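Serine-rich Repeat Adhesion Glycoprotein (Srr1) (PDB 4MBO) probably binds host fibrinogen as a serine-rich repeat adhesin of Streptococcus agalactiae, through a region built of Ig-like beta-sandwich domains. Local coordinates at residues V35-S40 and P123-Q128; D127-S132 and I177-D182. All blocks are in the same frame, centred on the assembly; numbering follows the deposited sequence. Where two conformers were deposited one is given.

Contacts 1 and 2 follow one another along the chain where strand 116-126 runs out into its loop, sharing D127 and Q128, with centres about 9 Å apart. Contact 1 is apolar and lies within the Ig-like part: V35 and L37 pack on P126 and W125, with a calcium ion at one side. Contact 2 is polar and joins the loop to strand 169-181, in the region of the C-terminal adhesin family. Both are partly buried, with V35 and P126 inside in contact 1, Q128 and M178 in contact 2. I131 of the loop packs on P126, joining the two. R176 links them further, bonding to both D38 and Q128.

Contact 1: V35-S40 and P123-Q128; sequences VKLDSS and PVWPDQ. With CA (calcium ion), chain E.
V35 meets P126 tip to tip, both of its methyls directed at the proline ring. With CG1 anti to the backbone N (chi1 -179°), V35 CG1 lies 4.1 Å from P126 CD and V35 CG2 lies 4.1 Å from P126 CG. Strand 34-36, which pairs with strand 148-157, ends at K36, whose NZ forms a salt bridge with E31. There the chain enters a type I turn, closed by a bond from S39 N to K36 O of 3.1 Å. L37, in the turn, turns both methyls to the other segment. L37 CD2 approaches the indole of W125 at its edge, in the ring plane, 4.0 Å from W125 CD1, and also comes near the proline ring, 4.3 Å from P126 CD; L37 CD1 sits 4.0 Å from P126 O. V156 of strand 148-157 touches both L37 and P126. The contact joins two sheets, one holding 34-36 beside 148-157, the other 116-126 with 20-25 and 43-51, an arrangement consistent with the Ig-like, E-set family assignment. At D38 the character turns polar: OD1 forms a salt bridge with R176. S40 closes the walk at the calcium ion. Its carbonyl O binds the metal at 2.7 Å and, in one of two deposited conformers, its OG at 2.5 Å; waters take up further positions, one of them modelled too close to be certain. Another water of the site also accepts a weak bond from W125 NE1, a loose water-mediated link between the indole and the metal.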
# COMPACT_ATOMS: atom_id res chain seq x y z
N VAL A 35 3.14 10.79 -8.19
CA VAL A 35 2.17 9.72 -7.94
C VAL A 35 1.61 9.92 -6.54
O VAL A 35 2.35 9.84 -5.55
CB VAL A 35 2.79 8.31 -8.04
CG1 VAL A 35 1.74 7.23 -7.81
CG2 VAL A 35 3.41 8.07 -9.39
N LYS A 36 0.31 10.17 -6.46
CA LYS A 36 -0.38 10.39 -5.17
C LYS A 36 -0.91 9.07 -4.66
O LYS A 36 -2.01 8.64 -5.00
CB LYS A 36 -1.51 11.40 -5.36
CG LYS A 36 -1.02 12.74 -5.90
CD LYS A 36 -2.17 13.73 -6.14
CE LYS A 36 -1.71 14.98 -6.88
NZ LYS A 36 -2.87 15.75 -7.44
N LEU A 37 -0.14 8.45 -3.77
CA LEU A 37 -0.48 7.11 -3.27
C LEU A 37 -1.61 7.11 -2.25
O LEU A 37 -2.08 6.05 -1.86
CB LEU A 37 0.74 6.39 -2.72
CG LEU A 37 1.74 5.95 -3.78
CD1 LEU A 37 2.95 5.28 -3.14
CD2 LEU A 37 1.13 4.98 -4.82
N ASP A 38 -2.05 8.29 -1.82
CA ASP A 38 -3.21 8.39 -0.94
C ASP A 38 -4.43 8.97 -1.69
O ASP A 38 -5.45 9.31 -1.09
CB ASP A 38 -2.87 9.19 0.32
CG ASP A 38 -2.01 8.39 1.27
OD1 ASP A 38 -2.26 7.16 1.37
OD2 ASP A 38 -1.17 8.97 1.96
N SER A 39 -4.30 9.03 -3.02
CA SER A 39 -5.38 9.40 -3.93
C SER A 39 -5.57 8.30 -5.00
O SER A 39 -5.98 8.58 -6.12
CB SER A 39 -5.11 10.77 -4.58
OG SER A 39 -5.07 11.78 -3.60
N SER A 40 -5.22 7.08 -4.62
CA SER A 40 -5.39 5.91 -5.46
C SER A 40 -4.83 6.10 -6.88
O SER A 40 -5.49 5.81 -7.86
CB SER A 40 -6.89 5.52 -5.46
OG SER A 40 -7.09 4.17 -5.86
N PRO A 123 -1.58 -2.05 -14.35
CA PRO A 123 -1.10 -1.04 -13.43
C PRO A 123 0.13 -1.52 -12.65
O PRO A 123 0.28 -2.70 -12.34
CB PRO A 123 -2.29 -0.83 -12.47
CG PRO A 123 -3.01 -2.10 -12.50
CD PRO A 123 -2.87 -2.62 -13.93
N VAL A 124 1.01 -0.58 -12.40
CA VAL A 124 2.18 -0.81 -11.53
C VAL A 124 2.27 0.38 -10.58
O VAL A 124 1.88 1.49 -10.93
CB VAL A 124 3.50 -1.02 -12.27
CG1 VAL A 124 3.48 -2.31 -13.07
CG2 VAL A 124 3.86 0.14 -13.16
N TRP A 125 2.80 0.14 -9.39
CA TRP A 125 2.89 1.14 -8.36
C TRP A 125 4.31 1.31 -7.84
O TRP A 125 5.05 0.33 -7.71
CB TRP A 125 2.07 0.68 -7.13
CG TRP A 125 0.60 0.75 -7.24
CD1 TRP A 125 -0.19 1.72 -6.70
CD2 TRP A 125 -0.26 -0.19 -7.86
NE1 TRP A 125 -1.50 1.44 -6.96
CE2 TRP A 125 -1.58 0.27 -7.66
CE3 TRP A 125 -0.06 -1.41 -8.53
CZ2 TRP A 125 -2.69 -0.40 -8.15
CZ3 TRP A 125 -1.18 -2.09 -9.01
CH2 TRP A 125 -2.47 -1.59 -8.81
N PRO A 126 4.69 2.56 -7.52
CA PRO A 126 5.87 2.76 -6.69
C PRO A 126 5.63 1.91 -5.43
O PRO A 126 4.56 2.00 -4.80
CB PRO A 126 5.82 4.26 -6.36
CG PRO A 126 5.09 4.85 -7.53
CD PRO A 126 4.03 3.84 -7.82
N ASP A 127 6.60 1.06 -5.07
CA ASP A 127 6.40 0.09 -3.99
C ASP A 127 6.39 0.81 -2.67
O ASP A 127 7.39 1.42 -2.27
CB ASP A 127 7.48 -0.99 -4.09
CG ASP A 127 7.34 -2.09 -3.07
OD1 ASP A 127 6.71 -1.91 -2.01
OD2 ASP A 127 7.88 -3.19 -3.34
N GLN A 128 5.26 0.71 -1.97
CA GLN A 128 5.07 1.44 -0.72
C GLN A 128 5.97 1.01 0.42
O GLN A 128 6.06 1.72 1.45
CB GLN A 128 3.58 1.41 -0.28
CG GLN A 128 3.04 0.04 0.12
CD GLN A 128 1.62 0.11 0.62
OE1 GLN A 128 0.86 1.04 0.29
NE2 GLN A 128 1.23 -0.88 1.42
CA CA E . -7.11 3.66 -8.27
O HOH W 1 -4.70 2.64 -7.53
O HOH W 2 -9.37 2.93 -7.51
O HOH W 3 -8.45 5.69 -8.90
O HOH W 4 -7.59 1.90 -9.67
O HOH W 5 -5.46 3.59 -9.48

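Contact 2: D127-S132 and I177-D182; sequences DQRIIS and IMKLDD
Q128 reaches across to the backbone of M178, its NE2 donating to M178 O at 2.9 Å with an N-H...O angle of 155°. The acceptor lies in the plane of the glutamine amide and the donor in the carbonyl plane, yet the bond is somewhat bent. A chi1 of 67° tucks CG over the backbone, and an extended run from there delivers the amide to the strand. This is the tight, buried side: NE2 also bonds to D245 OD2 and OE1 accepts from R176, and together the bonds fix the rotation of the amide. The contact ties a loop of the Ig-like part to strand 169-181 of the following adhesin region, a junction between two beta-rich parts of the chain. On the loop side D127 forms an Asx turn, its OD1 accepting from R129 N at 2.9 Å. The same oxygen takes R129 NE, at 2.9 Å and nearly straight (173°), as a salt bridge in the guanidinium plane. Toward the more exposed side the packing loosens. K179, kinked midway along its chain, brings NZ to 3.4 Å from R129 NH2, two donors with no bond between them, the side chains roughly perpendicular. D245 OD2 forms a salt bridge with K179 NZ and probably offsets the nearby positive charges. Its ion pair with R129 NE, already bonded to D127, is long and weak; NH1 is bound separately by D69 and Q71.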
# COMPACT_ATOMS: atom_id res chain seq x y z
N ASP A 127 6.60 1.06 -5.07
CA ASP A 127 6.40 0.09 -3.99
C ASP A 127 6.39 0.81 -2.67
O ASP A 127 7.39 1.42 -2.27
CB ASP A 127 7.48 -0.99 -4.09
CG ASP A 127 7.34 -2.09 -3.07
OD1 ASP A 127 6.71 -1.91 -2.01
OD2 ASP A 127 7.88 -3.19 -3.34
N GLN A 128 5.26 0.71 -1.97
CA GLN A 128 5.07 1.44 -0.72
C GLN A 128 5.97 1.01 0.42
O GLN A 128 6.06 1.72 1.45
CB GLN A 128 3.58 1.41 -0.28
CG GLN A 128 3.04 0.04 0.12
CD GLN A 128 1.62 0.11 0.62
OE1 GLN A 128 0.86 1.04 0.29
NE2 GLN A 128 1.23 -0.88 1.42
N ARG A 129 6.58 -0.17 0.28
CA ARG A 129 7.52 -0.66 1.29
C ARG A 129 8.93 -0.12 1.06
O ARG A 129 9.74 -0.15 1.98
CB ARG A 129 7.53 -2.19 1.23
CG ARG A 129 6.23 -2.81 1.72
CD ARG A 129 5.91 -4.15 1.08
NE ARG A 129 5.48 -3.95 -0.33
CZ ARG A 129 4.57 -4.68 -0.97
NH1 ARG A 129 4.23 -4.38 -2.22
NH2 ARG A 129 3.99 -5.70 -0.36
N ILE A 130 9.21 0.33 -0.15
CA ILE A 130 10.53 0.83 -0.58
C ILE A 130 10.53 2.35 -0.59
O ILE A 130 11.38 2.96 0.06
CB ILE A 130 10.89 0.26 -1.95
CG1 ILE A 130 10.88 -1.29 -1.90
CG2 ILE A 130 12.24 0.78 -2.42
CD1 ILE A 130 11.88 -1.86 -0.95
N ILE A 131 9.61 2.97 -1.32
CA ILE A 131 9.43 4.43 -1.30
C ILE A 131 8.28 4.61 -0.30
O ILE A 131 7.14 4.84 -0.68
CB ILE A 131 9.07 5.00 -2.67
CG1 ILE A 131 10.12 4.57 -3.70
CG2 ILE A 131 8.97 6.52 -2.62
CD1 ILE A 131 9.75 4.91 -5.12
N SER A 132 8.64 4.51 0.97
CA SER A 132 7.68 4.51 2.06
C SER A 132 7.38 5.90 2.65
O SER A 132 6.55 6.03 3.56
CB SER A 132 8.17 3.56 3.12
OG SER A 132 9.40 4.05 3.60
N ILE A 177 -5.52 2.89 5.09
CA ILE A 177 -5.78 1.53 4.78
C ILE A 177 -4.57 1.18 3.93
O ILE A 177 -4.38 1.72 2.82
CB ILE A 177 -7.08 1.36 3.98
CG1 ILE A 177 -8.25 1.76 4.87
CG2 ILE A 177 -7.17 -0.05 3.49
CD1 ILE A 177 -9.62 1.73 4.21
N MET A 178 -3.69 0.35 4.48
CA MET A 178 -2.44 0.08 3.79
C MET A 178 -2.25 -1.33 3.29
O MET A 178 -1.21 -1.66 2.73
CB MET A 178 -1.26 0.54 4.65
CG MET A 178 -1.30 0.10 6.09
SD MET A 178 -1.35 -1.67 6.29
CE MET A 178 0.30 -2.13 5.63
N LYS A 179 -3.28 -2.16 3.44
CA LYS A 179 -3.21 -3.54 2.96
C LYS A 179 -4.58 -4.12 2.77
O LYS A 179 -5.47 -3.94 3.63
CB LYS A 179 -2.45 -4.45 3.93
CG LYS A 179 -1.97 -5.77 3.35
CD LYS A 179 -0.90 -5.63 2.27
CE LYS A 179 0.29 -4.78 2.74
NZ LYS A 179 1.46 -4.91 1.83
N LEU A 180 -4.76 -4.79 1.65
CA LEU A 180 -5.96 -5.57 1.37
C LEU A 180 -5.48 -6.99 1.08
O LEU A 180 -4.79 -7.21 0.10
CB LEU A 180 -6.74 -5.01 0.19
CG LEU A 180 -7.32 -3.60 0.32
CD1 LEU A 180 -7.94 -3.17 -1.02
CD2 LEU A 180 -8.31 -3.48 1.47
N ASP A 181 -5.84 -7.95 1.92
CA ASP A 181 -5.39 -9.34 1.76
C ASP A 181 -6.43 -10.09 0.97
O ASP A 181 -7.58 -10.25 1.43
CB ASP A 181 -5.14 -9.97 3.12
CG ASP A 181 -4.48 -11.33 3.03
OD1 ASP A 181 -4.84 -12.13 2.12
OD2 ASP A 181 -3.60 -11.59 3.88
N ASP A 182 -6.01 -10.59 -0.20
CA ASP A 182 -6.88 -11.29 -1.13
C ASP A 182 -7.41 -12.61 -0.61
O ASP A 182 -8.60 -12.90 -0.74
CB ASP A 182 -6.13 -11.56 -2.45
CG ASP A 182 -4.92 -12.49 -2.28
OD1 ASP A 182 -4.19 -12.38 -1.26
OD2 ASP A 182 -4.66 -13.31 -3.18